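Long-range contacts in purine nucleoside phosphorylase YlmD (Geobacillus stearothermophilus, PDB 6T1B), which catalyses the phosphorolysis of adenosine, inosine and S-methyl-5'-thioadenosine to the free base and a ribose 1-phosphate, and also deaminates adenosine: residues A[69-74]-A[96-101]; A[73-78]-A[102-107]; A[86-91]-A[115-120]. All coordinates share one frame; numbering follows the deposited sequence. Where two conformers were deposited one is given.

Interaction 1. Residues A[69-74]-A[96-101]; sequences FPLERW and GAQDFA. With NOS (inosine), chain B.
The carbonyl O of Leu71 accepts from N of Trp74 at 3.1 Å and, weakly, from a water that in turn accepts from NE2 of Gln98 at 2.9 Å. The amide of Gln98 thereby reaches the backbone of 69-74 through one bridging molecule, and CB of Ala97 packs beside the same Leu71 O at 3.6 Å. Around this polar link the contact is apolar. Leu71 parts its methyls between two partners, its chi1 of -177° turning CG away from the backbone N: CD1 lies 3.8 Å from CB of Ala97, while CD2 touches CG of Gln98 at 3.6 Å. The single methyl of Ala97 also packs, more loosely, against CB of Trp74 (4.3 Å). The indole N-H points in the ring plane to O of Phe69 (NE1 to O 3.0 Å), meeting it from above the carbonyl plane, and CD1 of Leu71 covers one ring face toward the rim; together these limit the turning of the ring. Arg60 of helix 53-67 takes both Gly96 O and Ala97 O. Farther along the same segment, CE1 of Phe100 comes to 3.4 Å from N1 of inosine, which lies at the ring edge. Apolar packing and one weakly held water thus probably help position the segment that carries Phe100 to the nucleoside.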
ATOM      1  N   PHE A  69       6.883  15.949  -7.789  1.00 17.50           N
ATOM      2  CA  PHE A  69       7.752  15.105  -6.964  1.00 17.22           C
ATOM      3  C   PHE A  69       8.518  14.225  -7.947  1.00 15.92           C
ATOM      4  O   PHE A  69       8.044  13.157  -8.348  1.00 15.98           O
ATOM      5  CB  PHE A  69       6.945  14.289  -5.955  1.00 18.70           C
ATOM      6  CG  PHE A  69       7.649  14.069  -4.647  1.00 17.31           C
ATOM      7  CD1 PHE A  69       7.065  14.465  -3.448  1.00 19.37           C
ATOM      8  CD2 PHE A  69       8.903  13.486  -4.613  1.00 16.26           C
ATOM      9  CE1 PHE A  69       7.724  14.266  -2.238  1.00 19.44           C
ATOM     10  CE2 PHE A  69       9.562  13.284  -3.407  1.00 19.14           C
ATOM     11  CZ  PHE A  69       8.966  13.654  -2.227  1.00 17.43           C
ATOM     12  N   PRO A  70       9.697  14.683  -8.394  1.00 17.70           N
ATOM     13  CA  PRO A  70      10.387  14.017  -9.503  1.00 18.62           C
ATOM     14  C   PRO A  70      10.628  12.531  -9.303  1.00 19.14           C
ATOM     15  O   PRO A  70      10.897  12.060  -8.196  1.00 16.35           O
ATOM     16  CB  PRO A  70      11.716  14.777  -9.589  1.00 19.03           C
ATOM     17  CG  PRO A  70      11.343  16.174  -9.138  1.00 24.71           C
ATOM     18  CD  PRO A  70      10.347  15.960  -8.030  1.00 18.84           C
ATOM     19  N   LEU A  71      10.548  11.804 -10.417  1.00 18.35           N
ATOM     20  CA  LEU A  71      10.736  10.359 -10.423  1.00 15.45           C
ATOM     21  C   LEU A  71      12.097   9.973  -9.866  1.00 14.23           C
ATOM     22  O   LEU A  71      12.217   8.915  -9.234  1.00 14.66           O
ATOM     23  CB  LEU A  71      10.571   9.862 -11.867  1.00 15.57           C
ATOM     24  CG  LEU A  71      10.655   8.352 -12.074  1.00 15.55           C
ATOM     25  CD1 LEU A  71       9.739   7.542 -11.198  1.00 15.40           C
ATOM     26  CD2 LEU A  71      10.348   8.041 -13.546  1.00 17.95           C
ATOM     27  N   GLU A  72      13.113  10.816 -10.065  1.00 17.50           N
ATOM     28  CA  GLU A  72      14.448  10.563  -9.528  1.00 16.25           C
ATOM     29  C   GLU A  72      14.476  10.495  -8.001  1.00 16.08           C
ATOM     30  O   GLU A  72      15.486  10.068  -7.421  1.00 19.06           O
ATOM     31  CB  GLU A  72      15.395  11.675  -9.984  1.00 23.01           C
ATOM     32  CG  GLU A  72      15.699  11.683 -11.479  1.00 35.61           C
ATOM     33  CD  GLU A  72      14.524  12.128 -12.341  1.00 42.95           C
ATOM     34  OE1 GLU A  72      13.671  12.897 -11.854  1.00 26.91           O
ATOM     35  OE2 GLU A  72      14.446  11.701 -13.514  1.00 55.39           O
ATOM     36  N   ARG A  73      13.419  10.949  -7.331  1.00 16.25           N
ATOM     37  CA  ARG A  73      13.364  10.961  -5.875  1.00 15.15           C
ATOM     38  C   ARG A  73      12.502   9.848  -5.288  1.00 14.11           C
ATOM     39  O   ARG A  73      12.298   9.813  -4.068  1.00 13.39           O
ATOM     40  CB  ARG A  73      12.891  12.333  -5.376  1.00 18.65           C
ATOM     41  CG  ARG A  73      13.905  13.432  -5.649  1.00 26.18           C
ATOM     42  CD  ARG A  73      13.363  14.799  -5.327  1.00 56.13           C
ATOM     43  NE  ARG A  73      14.088  15.829  -6.063  1.00 59.38           N
ATOM     44  CZ  ARG A  73      13.754  17.114  -6.071  1.00 82.07           C
ATOM     45  NH1 ARG A  73      12.702  17.532  -5.377  1.00 68.29           N
ATOM     46  NH2 ARG A  73      14.473  17.978  -6.776  1.00 60.41           N
ATOM     47  N   TRP A  74      12.017   8.922  -6.113  1.00 12.83           N
ATOM     48  CA  TRP A  74      11.186   7.845  -5.611  1.00 11.17           C
ATOM     49  C   TRP A  74      12.065   6.680  -5.165  1.00 11.89           C
ATOM     50  O   TRP A  74      13.172   6.489  -5.691  1.00 12.70           O
ATOM     51  CB  TRP A  74      10.234   7.318  -6.679  1.00 13.24           C
ATOM     52  CG  TRP A  74       9.285   8.286  -7.282  1.00 12.16           C
ATOM     53  CD1 TRP A  74       9.249   9.646  -7.169  1.00 13.53           C
ATOM     54  CD2 TRP A  74       8.204   7.913  -8.129  1.00 11.94           C
ATOM     55  NE1 TRP A  74       8.189  10.149  -7.916  1.00 12.42           N
ATOM     56  CE2 TRP A  74       7.548   9.094  -8.518  1.00 14.18           C
ATOM     57  CE3 TRP A  74       7.718   6.688  -8.593  1.00 12.17           C
ATOM     58  CZ2 TRP A  74       6.435   9.070  -9.361  1.00 12.79           C
ATOM     59  CZ3 TRP A  74       6.637   6.683  -9.452  1.00 12.69           C
ATOM     60  CH2 TRP A  74       6.006   7.858  -9.807  1.00 12.94           C
ATOM     61  N   GLY A  96      14.661   1.315  -8.240  1.00 13.85           N
ATOM     62  CA  GLY A  96      13.439   0.769  -8.769  1.00 12.49           C
ATOM     63  C   GLY A  96      12.522   1.771  -9.425  1.00 12.61           C
ATOM     64  O   GLY A  96      11.392   1.413  -9.785  1.00 14.58           O
ATOM     65  N   ALA A  97      12.953   3.011  -9.585  1.00 12.93           N
ATOM     66  CA  ALA A  97      12.047   4.044 -10.093  1.00 13.90           C
ATOM     67  C   ALA A  97      11.803   3.897 -11.592  1.00 15.54           C
ATOM     68  O   ALA A  97      10.676   4.082 -12.068  1.00 15.08           O
ATOM     69  CB  ALA A  97      12.599   5.423  -9.772  1.00 14.76           C
ATOM     70  N   GLN A  98      12.838   3.562 -12.345  1.00 14.74           N
ATOM     71  CA  GLN A  98      12.729   3.352 -13.775  1.00 15.16           C
ATOM     72  C   GLN A  98      13.209   1.984 -14.215  1.00 18.73           C
ATOM     73  O   GLN A  98      13.043   1.637 -15.391  1.00 22.04           O
ATOM     74  CB  GLN A  98      13.542   4.418 -14.526  1.00 21.48           C
ATOM     75  CG  GLN A  98      13.056   5.814 -14.220  1.00 26.00           C
ATOM     76  CD  GLN A  98      13.814   6.879 -14.967  1.00 29.79           C
ATOM     77  OE1 GLN A  98      13.986   6.795 -16.177  1.00 28.92           O
ATOM     78  NE2 GLN A  98      14.281   7.890 -14.239  1.00 42.85           N
ATOM     79  N   ASP A  99      13.809   1.201 -13.321  1.00 18.64           N
ATOM     80  CA  ASP A  99      14.340  -0.118 -13.658  1.00 16.21           C
ATOM     81  C   ASP A  99      13.978  -1.023 -12.487  1.00 17.35           C
ATOM     82  O   ASP A  99      14.501  -0.834 -11.380  1.00 16.71           O
ATOM     83  CB  ASP A  99      15.855  -0.082 -13.857  1.00 18.36           C
ATOM     84  CG  ASP A  99      16.415  -1.419 -14.322  1.00 23.81           C
ATOM     85  OD1 ASP A  99      17.479  -1.426 -14.963  1.00 33.73           O
ATOM     86  OD2 ASP A  99      15.770  -2.461 -14.073  1.00 30.25           O
ATOM     87  N   PHE A 100      13.087  -1.997 -12.708  1.00 15.66           N
ATOM     88  CA  PHE A 100      12.662  -2.851 -11.608  1.00 13.47           C
ATOM     89  C   PHE A 100      13.832  -3.567 -10.946  1.00 14.56           C
ATOM     90  O   PHE A 100      13.788  -3.836  -9.739  1.00 15.15           O
ATOM     91  CB  PHE A 100      11.667  -3.890 -12.133  1.00 16.19           C
ATOM     92  CG  PHE A 100      11.052  -4.728 -11.067  1.00 19.48           C
ATOM     93  CD1 PHE A 100      10.218  -4.153 -10.115  1.00 25.36           C
ATOM     94  CD2 PHE A 100      11.287  -6.079 -11.001  1.00 21.56           C
ATOM     95  CE1 PHE A 100       9.639  -4.930  -9.106  1.00 25.66           C
ATOM     96  CE2 PHE A 100      10.707  -6.857  -9.997  1.00 23.18           C
ATOM     97  CZ  PHE A 100       9.883  -6.273  -9.053  1.00 24.74           C
ATOM     98  N   ALA A 101      14.876  -3.882 -11.707  1.00 15.43           N
ATOM     99  CA  ALA A 101      15.999  -4.638 -11.162  1.00 15.68           C
ATOM    100  C   ALA A 101      16.763  -3.883 -10.087  1.00 16.70           C
ATOM    101  O   ALA A 101      17.535  -4.512  -9.353  1.00 20.04           O
ATOM    102  CB  ALA A 101      16.945  -5.055 -12.293  1.00 20.44           C
TER
HETATM  103  N9  NOS B 301       4.597  -6.065  -9.618  1.00 28.56           N
HETATM  104  C4  NOS B 301       5.341  -5.093  -9.062  1.00 26.01           C
HETATM  105  N3  NOS B 301       5.814  -4.831  -7.682  1.00 25.85           N
HETATM  106  C2  NOS B 301       6.651  -3.694  -7.427  1.00 25.92           C
HETATM  107  N1  NOS B 301       7.041  -2.800  -8.481  1.00 25.76           N
HETATM  108  C6  NOS B 301       6.619  -3.000  -9.815  1.00 23.83           C
HETATM  109  O6  NOS B 301       6.968  -2.209 -10.649  1.00 19.81           O
HETATM  110  C5  NOS B 301       5.720  -4.228 -10.062  1.00 24.18           C
HETATM  111  N7  NOS B 301       5.166  -4.643 -11.158  1.00 21.97           N
HETATM  112  C8  NOS B 301       4.489  -5.763 -10.917  1.00 27.12           C
HETATM  113  C5' NOS B 301       2.358  -5.968  -5.947  1.00 40.47           C
HETATM  114  O5' NOS B 301       0.978  -5.862  -5.608  1.00 41.78           O
HETATM  115  C4' NOS B 301       2.594  -7.107  -6.906  1.00 38.12           C
HETATM  116  O4' NOS B 301       2.836  -6.554  -8.219  1.00 35.88           O
HETATM  117  C1' NOS B 301       4.001  -7.122  -8.780  1.00 33.55           C
HETATM  118  C2' NOS B 301       4.839  -7.635  -7.614  1.00 36.43           C
HETATM  119  O2' NOS B 301       5.636  -8.739  -8.023  1.00 37.52           O
HETATM  120  C3' NOS B 301       3.776  -8.023  -6.584  1.00 38.34           C
HETATM  121  O3' NOS B 301       3.382  -9.389  -6.793  1.00 39.57           O
HETATM  122  O   HOH W   1      14.492   7.813 -11.384  1.00 40.47           O

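Interaction 2. Residues A[73-78]-A[102-107]; sequences RWVCCE and TAVPGV
Glu78 leaves the backbone toward the 102-107 segment, and its CB sits 3.7 Å from both O of Val104 and N of Gly106. CG lies anti to the backbone N (chi1 -173°) and the chain runs on extended, which carries the carboxylate along the backbone at Pro105 and Gly106. There OE2 lies 3.6 Å from CA of Pro105 and accepts the N-H of Gly106 at 2.9 Å, on its anti side and 19° out of the carboxylate plane. With an alanine here the Gly106 N-H would probably lose its carboxylate acceptor, and the backbone at Pro105 and Gly106 would be less firmly held. Gly106 has a positive phi, which favours glycine. The backbones also pair: Val104 N donates to Cys76 O (2.9 Å) and Glu78 N to Val104 O (2.9 Å). The small CB of Ala103 fits over the peptide carbon of Cys77. Branching right at CB, Val107 and Val104 bring their CG2 methyls close to the backbone, onto CB of Cys77 (3.5 Å) and CG1 of Val75 respectively. The two backbone bonds, from the residues before and after Cys77 to Val104, make a single beta bridge of parallel type, which ties the loop before strand 109-112 to the wall of the inosine pocket, where Cys77 and Glu78 touch the nucleoside.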
ATOM      1  N   ARG A  73      13.419  10.949  -7.331  1.00 16.25           N
ATOM      2  CA  ARG A  73      13.364  10.961  -5.875  1.00 15.15           C
ATOM      3  C   ARG A  73      12.502   9.848  -5.288  1.00 14.11           C
ATOM      4  O   ARG A  73      12.298   9.813  -4.068  1.00 13.39           O
ATOM      5  CB  ARG A  73      12.891  12.333  -5.376  1.00 18.65           C
ATOM      6  CG  ARG A  73      13.905  13.432  -5.649  1.00 26.18           C
ATOM      7  CD  ARG A  73      13.363  14.799  -5.327  1.00 56.13           C
ATOM      8  NE  ARG A  73      14.088  15.829  -6.063  1.00 59.38           N
ATOM      9  CZ  ARG A  73      13.754  17.114  -6.071  1.00 82.07           C
ATOM     10  NH1 ARG A  73      12.702  17.532  -5.377  1.00 68.29           N
ATOM     11  NH2 ARG A  73      14.473  17.978  -6.776  1.00 60.41           N
ATOM     12  N   TRP A  74      12.017   8.922  -6.113  1.00 12.83           N
ATOM     13  CA  TRP A  74      11.186   7.845  -5.611  1.00 11.17           C
ATOM     14  C   TRP A  74      12.065   6.680  -5.165  1.00 11.89           C
ATOM     15  O   TRP A  74      13.172   6.489  -5.691  1.00 12.70           O
ATOM     16  CB  TRP A  74      10.234   7.318  -6.679  1.00 13.24           C
ATOM     17  CG  TRP A  74       9.285   8.286  -7.282  1.00 12.16           C
ATOM     18  CD1 TRP A  74       9.249   9.646  -7.169  1.00 13.53           C
ATOM     19  CD2 TRP A  74       8.204   7.913  -8.129  1.00 11.94           C
ATOM     20  NE1 TRP A  74       8.189  10.149  -7.916  1.00 12.42           N
ATOM     21  CE2 TRP A  74       7.548   9.094  -8.518  1.00 14.18           C
ATOM     22  CE3 TRP A  74       7.718   6.688  -8.593  1.00 12.17           C
ATOM     23  CZ2 TRP A  74       6.435   9.070  -9.361  1.00 12.79           C
ATOM     24  CZ3 TRP A  74       6.637   6.683  -9.452  1.00 12.69           C
ATOM     25  CH2 TRP A  74       6.006   7.858  -9.807  1.00 12.94           C
ATOM     26  N   VAL A  75      11.540   5.858  -4.244  1.00 11.41           N
ATOM     27  CA  VAL A  75      12.175   4.603  -3.848  1.00 10.66           C
ATOM     28  C   VAL A  75      11.125   3.508  -3.906  1.00 10.98           C
ATOM     29  O   VAL A  75      10.053   3.650  -3.315  1.00 10.60           O
ATOM     30  CB  VAL A  75      12.762   4.670  -2.433  1.00 11.94           C
ATOM     31  CG1 VAL A  75      13.461   3.360  -2.115  1.00 12.74           C
ATOM     32  CG2 VAL A  75      13.720   5.832  -2.282  1.00 13.30           C
ATOM     33  N   CYS A  76      11.438   2.430  -4.623  1.00 10.39           N
ATOM     34  CA  CYS A  76      10.569   1.287  -4.817  1.00 11.02           C
ATOM     35  C   CYS A  76      11.245   0.045  -4.248  1.00 12.10           C
ATOM     36  O   CYS A  76      12.473   0.003  -4.053  1.00 11.98           O
ATOM     37  CB  CYS A  76      10.309   1.086  -6.315  1.00 11.01           C
ATOM     38  SG  CYS A  76       9.451   2.486  -7.101  1.00 12.36           S
ATOM     39  N   CYS A  77      10.440  -0.991  -4.047  1.00 10.40           N
ATOM     40  CA  CYS A  77      10.940  -2.270  -3.561  1.00 10.59           C
ATOM     41  C   CYS A  77      10.382  -3.425  -4.377  1.00 11.05           C
ATOM     42  O   CYS A  77       9.451  -3.275  -5.165  1.00 11.11           O
ATOM     43  CB  CYS A  77      10.656  -2.451  -2.069  1.00 11.80           C
ATOM     44  SG  CYS A  77       8.929  -2.455  -1.579  1.00 11.44           S
ATOM     45  N   GLU A  78      11.013  -4.583  -4.204  1.00 10.92           N
ATOM     46  CA  GLU A  78      10.721  -5.727  -5.050  1.00 11.36           C
ATOM     47  C   GLU A  78       9.315  -6.249  -4.842  1.00 11.67           C
ATOM     48  O   GLU A  78       8.710  -6.770  -5.785  1.00 13.21           O
ATOM     49  CB  GLU A  78      11.712  -6.843  -4.768  1.00 12.27           C
ATOM     50  CG  GLU A  78      11.596  -7.998  -5.705  1.00 13.10           C
ATOM     51  CD  GLU A  78      12.633  -9.090  -5.428  1.00 14.46           C
ATOM     52  OE1 GLU A  78      12.619 -10.103  -6.203  1.00 18.85           O
ATOM     53  OE2 GLU A  78      13.463  -8.976  -4.500  1.00 14.83           O
ATOM     54  N   THR A 102      16.601  -2.563  -9.974  1.00 14.70           N
ATOM     55  CA  THR A 102      17.297  -1.807  -8.939  1.00 14.49           C
ATOM     56  C   THR A 102      16.422  -1.505  -7.729  1.00 14.91           C
ATOM     57  O   THR A 102      16.873  -0.808  -6.817  1.00 14.73           O
ATOM     58  CB  THR A 102      17.905  -0.494  -9.463  1.00 17.60           C
ATOM     59  OG1 THR A 102      16.876   0.444  -9.797  1.00 18.13           O
ATOM     60  CG2 THR A 102      18.792  -0.741 -10.657  1.00 22.10           C
ATOM     61  N   ALA A 103      15.182  -1.982  -7.708  1.00 12.83           N
ATOM     62  CA  ALA A 103      14.335  -1.811  -6.534  1.00 11.93           C
ATOM     63  C   ALA A 103      14.986  -2.442  -5.303  1.00 12.88           C
ATOM     64  O   ALA A 103      15.785  -3.368  -5.409  1.00 14.45           O
ATOM     65  CB  ALA A 103      12.987  -2.485  -6.783  1.00 13.31           C
ATOM     66  N   VAL A 104      14.633  -1.939  -4.127  1.00 12.62           N
ATOM     67  CA  VAL A 104      15.157  -2.499  -2.883  1.00 12.16           C
ATOM     68  C   VAL A 104      14.748  -3.963  -2.837  1.00 12.48           C
ATOM     69  O   VAL A 104      13.545  -4.256  -2.865  1.00 13.21           O
ATOM     70  CB  VAL A 104      14.602  -1.740  -1.669  1.00 12.88           C
ATOM     71  CG1 VAL A 104      15.096  -2.360  -0.373  1.00 13.62           C
ATOM     72  CG2 VAL A 104      14.941  -0.285  -1.746  1.00 14.04           C
ATOM     73  N   PRO A 105      15.680  -4.908  -2.735  1.00 14.64           N
ATOM     74  CA  PRO A 105      15.302  -6.313  -2.897  1.00 13.41           C
ATOM     75  C   PRO A 105      14.699  -6.930  -1.645  1.00 14.44           C
ATOM     76  O   PRO A 105      15.039  -6.587  -0.512  1.00 15.25           O
ATOM     77  CB  PRO A 105      16.636  -6.994  -3.239  1.00 18.12           C
ATOM     78  CG  PRO A 105      17.661  -6.118  -2.631  1.00 19.79           C
ATOM     79  CD  PRO A 105      17.146  -4.722  -2.714  1.00 16.84           C
ATOM     80  N   GLY A 106      13.771  -7.856  -1.874  1.00 13.80           N
ATOM     81  CA  GLY A 106      13.341  -8.775  -0.837  1.00 13.80           C
ATOM     82  C   GLY A 106      12.421  -8.187   0.210  1.00 13.60           C
ATOM     83  O   GLY A 106      12.223  -8.825   1.251  1.00 17.33           O
ATOM     84  N   VAL A 107      11.883  -6.993  -0.002  1.00 13.03           N
ATOM     85  CA  VAL A 107      11.044  -6.371   1.007  1.00 12.72           C
ATOM     86  C   VAL A 107       9.720  -5.935   0.399  1.00 10.78           C
ATOM     87  O   VAL A 107       9.602  -5.695  -0.808  1.00 11.65           O
ATOM     88  CB  VAL A 107      11.721  -5.203   1.762  1.00 15.42           C
ATOM     89  CG1 VAL A 107      13.090  -5.577   2.286  1.00 13.15           C
ATOM     90  CG2 VAL A 107      11.809  -3.974   0.907  1.00 15.05           C
TER

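Interaction 3. Residues A[86-91]-A[115-120]; sequences QKVTKS and AGVLLA
CG2 of Val88 meets CD2 of Leu119 at 3.6 Å, and the same methyl lies 4.4 Å from CG1 of Val117, so one branch of Val88 faces two residues of the other segment. Its chi1 of -64° sets CG2 between the backbone N and the carbonyl carbon, on the side of Leu119. A valine suits this place because its branch at CB puts CG2 close to the backbone, and Leu119, one carbon longer, brings CD2 to meet it. Val117 uses its other methyl on a different partner: CG2 comes to 3.5 Å from CG of Lys90 and lies near the backbone of Thr89. Val75 and Leu110 also touch Val88, which makes the valine part of a wider apolar layer.

That layer lies between two mixed beta sheets. Strand 85-87 is an outer strand of one, beside strand 109-112, and strand 118-123 belongs to the other, between strands 264-269 and 74-75; Val88 and its neighbours join the two.

Polar and charged groups form the second kind of contact. The aliphatic part of Lys90 lies against the backbone, with CD 3.6 Å from O of Ala115, while its NZ forms a salt bridge with Glu272. Lysine fits here by offering methylenes to Val117 and a charge to the carboxylate beyond. Its backbone N is hydrogen-bonded to OE2 of Glu114. Beside it, OG1 of Thr89 accepts from N of Ser91 at 3.2 Å in an ST turn, which helps shape the chain as it enters the 3-10 segment at Lys90. At Gly116, with phi 81°, a CB would be jammed against the carbonyl O of Ala115 and would point toward Lys90 CD, so the lack of a side chain suits the place.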
ATOM      1  N   GLN A  86      12.339  -2.198   4.914  1.00 12.38           N
ATOM      2  CA  GLN A  86      13.641  -1.541   4.872  0.54 14.71           C
ATOM      3  C   GLN A  86      13.496  -0.045   5.129  1.00 13.46           C
ATOM      4  O   GLN A  86      12.647   0.607   4.511  1.00 13.00           O
ATOM      5  CB  GLN A  86      14.281  -1.722   3.491  0.54 18.14           C
ATOM      6  CG  GLN A  86      15.759  -1.415   3.442  0.54 19.00           C
ATOM      7  CD  GLN A  86      16.586  -2.629   3.814  0.54 34.16           C
ATOM      8  OE1 GLN A  86      16.762  -3.543   3.007  0.54 42.15           O
ATOM      9  NE2 GLN A  86      17.063  -2.664   5.040  0.54 32.27           N
ATOM     10  N   LYS A  87      14.325   0.490   6.009  1.00 14.06           N
ATOM     11  CA  LYS A  87      14.462   1.932   6.157  1.00 13.57           C
ATOM     12  C   LYS A  87      15.294   2.457   5.000  1.00 14.15           C
ATOM     13  O   LYS A  87      16.351   1.894   4.673  1.00 16.92           O
ATOM     14  CB  LYS A  87      15.180   2.247   7.460  1.00 14.90           C
ATOM     15  CG  LYS A  87      15.434   3.728   7.673  1.00 15.80           C
ATOM     16  CD  LYS A  87      16.061   3.988   9.016  1.00 19.26           C
ATOM     17  CE  LYS A  87      16.281   5.485   9.284  1.00 22.90           C
ATOM     18  NZ  LYS A  87      16.633   5.744  10.712  1.00 27.17           N
ATOM     19  N   VAL A  88      14.816   3.525   4.360  1.00 13.46           N
ATOM     20  CA  VAL A  88      15.540   4.132   3.250  1.00 13.78           C
ATOM     21  C   VAL A  88      15.771   5.614   3.481  1.00 14.47           C
ATOM     22  O   VAL A  88      15.116   6.252   4.311  1.00 15.05           O
ATOM     23  CB  VAL A  88      14.810   3.915   1.910  1.00 14.00           C
ATOM     24  CG1 VAL A  88      14.758   2.423   1.593  1.00 14.03           C
ATOM     25  CG2 VAL A  88      13.394   4.504   1.962  1.00 13.18           C
ATOM     26  N   THR A  89      16.736   6.161   2.732  1.00 14.48           N
ATOM     27  CA  THR A  89      17.159   7.546   2.853  1.00 16.27           C
ATOM     28  C   THR A  89      17.368   8.128   1.461  1.00 15.79           C
ATOM     29  O   THR A  89      17.149   7.472   0.444  1.00 15.66           O
ATOM     30  CB  THR A  89      18.475   7.667   3.636  1.00 19.50           C
ATOM     31  OG1 THR A  89      19.537   7.087   2.851  1.00 20.19           O
ATOM     32  CG2 THR A  89      18.378   6.978   4.982  1.00 17.52           C
ATOM     33  N   LYS A  90      17.827   9.378   1.412  1.00 18.55           N
ATOM     34  CA  LYS A  90      18.087   9.987   0.108  1.00 22.73           C
ATOM     35  C   LYS A  90      19.115   9.204  -0.697  1.00 18.98           C
ATOM     36  O   LYS A  90      19.095   9.278  -1.935  1.00 21.06           O
ATOM     37  CB  LYS A  90      18.429  11.467   0.266  1.00 22.00           C
ATOM     38  CG  LYS A  90      17.165  12.316   0.418  1.00 53.71           C
ATOM     39  CD  LYS A  90      17.404  13.719   0.960  1.00 51.51           C
ATOM     40  CE  LYS A  90      18.357  14.506   0.092  1.00 55.56           C
ATOM     41  NZ  LYS A  90      18.143  15.970   0.265  1.00 57.26           N
ATOM     42  N   SER A  91      19.964   8.402  -0.045  1.00 20.38           N
ATOM     43  CA  SER A  91      20.940   7.618  -0.794  0.61 23.80           C
ATOM     44  C   SER A  91      20.285   6.505  -1.602  1.00 22.23           C
ATOM     45  O   SER A  91      20.942   5.927  -2.477  1.00 22.94           O
ATOM     46  CB  SER A  91      22.008   7.035   0.132  0.61 26.70           C
ATOM     47  OG  SER A  91      21.485   6.044   0.995  0.61 24.96           O
ATOM     48  N   ALA A 115      12.849  14.039   4.394  1.00 17.67           N
ATOM     49  CA  ALA A 115      12.047  14.641   3.340  1.00 16.60           C
ATOM     50  C   ALA A 115      12.715  14.441   1.979  1.00 20.26           C
ATOM     51  O   ALA A 115      13.903  14.117   1.877  1.00 19.52           O
ATOM     52  CB  ALA A 115      11.833  16.129   3.599  1.00 20.61           C
ATOM     53  N   GLY A 116      11.939  14.656   0.922  1.00 17.34           N
ATOM     54  CA  GLY A 116      12.494  14.538  -0.415  1.00 18.36           C
ATOM     55  C   GLY A 116      12.601  13.127  -0.940  1.00 15.38           C
ATOM     56  O   GLY A 116      13.268  12.900  -1.953  1.00 18.66           O
ATOM     57  N   VAL A 117      11.918  12.171  -0.324  1.00 14.37           N
ATOM     58  CA  VAL A 117      12.002  10.758  -0.664  1.00 12.13           C
ATOM     59  C   VAL A 117      10.572  10.250  -0.787  1.00 15.10           C
ATOM     60  O   VAL A 117       9.838  10.221   0.206  1.00 15.07           O
ATOM     61  CB  VAL A 117      12.756   9.973   0.429  1.00 14.82           C
ATOM     62  CG1 VAL A 117      12.758   8.501   0.121  1.00 15.88           C
ATOM     63  CG2 VAL A 117      14.158  10.517   0.566  1.00 17.35           C
ATOM     64  N   LEU A 118      10.166   9.841  -1.982  1.00 11.82           N
ATOM     65  CA  LEU A 118       8.812   9.352  -2.202  1.00 12.75           C
ATOM     66  C   LEU A 118       8.817   7.837  -2.177  1.00 11.13           C
ATOM     67  O   LEU A 118       9.318   7.199  -3.099  1.00 11.80           O
ATOM     68  CB  LEU A 118       8.231   9.875  -3.519  1.00 12.39           C
ATOM     69  CG  LEU A 118       6.718   9.668  -3.627  1.00 11.32           C
ATOM     70  CD1 LEU A 118       5.940  10.630  -2.741  1.00 13.63           C
ATOM     71  CD2 LEU A 118       6.234   9.740  -5.075  1.00 13.07           C
ATOM     72  N   LEU A 119       8.238   7.238  -1.136  1.00 11.06           N
ATOM     73  CA  LEU A 119       8.082   5.796  -1.094  1.00 10.38           C
ATOM     74  C   LEU A 119       6.980   5.438  -2.074  1.00 10.33           C
ATOM     75  O   LEU A 119       5.915   6.075  -2.070  1.00 11.59           O
ATOM     76  CB  LEU A 119       7.692   5.348   0.313  1.00  9.84           C
ATOM     77  CG  LEU A 119       8.627   5.888   1.413  1.00 12.26           C
ATOM     78  CD1 LEU A 119       8.122   5.377   2.757  1.00 12.42           C
ATOM     79  CD2 LEU A 119      10.048   5.537   1.205  1.00 12.21           C
ATOM     80  N   ALA A 120       7.190   4.406  -2.882  1.00  9.89           N
ATOM     81  CA  ALA A 120       6.290   4.127  -3.992  1.00 10.25           C
ATOM     82  C   ALA A 120       6.170   2.617  -4.159  1.00 10.74           C
ATOM     83  O   ALA A 120       7.147   1.948  -4.524  1.00 10.77           O
ATOM     84  CB  ALA A 120       6.829   4.799  -5.257  1.00 12.13           C
TER

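Overall arrangement
Interactions 1 and 2 both start from the chain around Arg73 and Trp74 and then reach successive parts of one loop, their centres about 9 Å apart. Thr102 OG1 of interaction 2 lies 2.8 Å from Gly96 N of interaction 1, probably a hydrogen bond that draws the loop together. Interaction 3 joins them through sheet pairing: strand 74-75 runs beside 118-123, with Val75 N 2.8 Å from Leu118 O and Arg73 O 3.0 Å from Leu118 N. The inosine pocket takes Phe100 from interaction 1 and Cys77 and Glu78 from interaction 2. The side chain of the catalytic zinc ligand His143 is about 6 Å from that of Cys77 but about 11 Å from that of Leu119, so interaction 3 stands farther back.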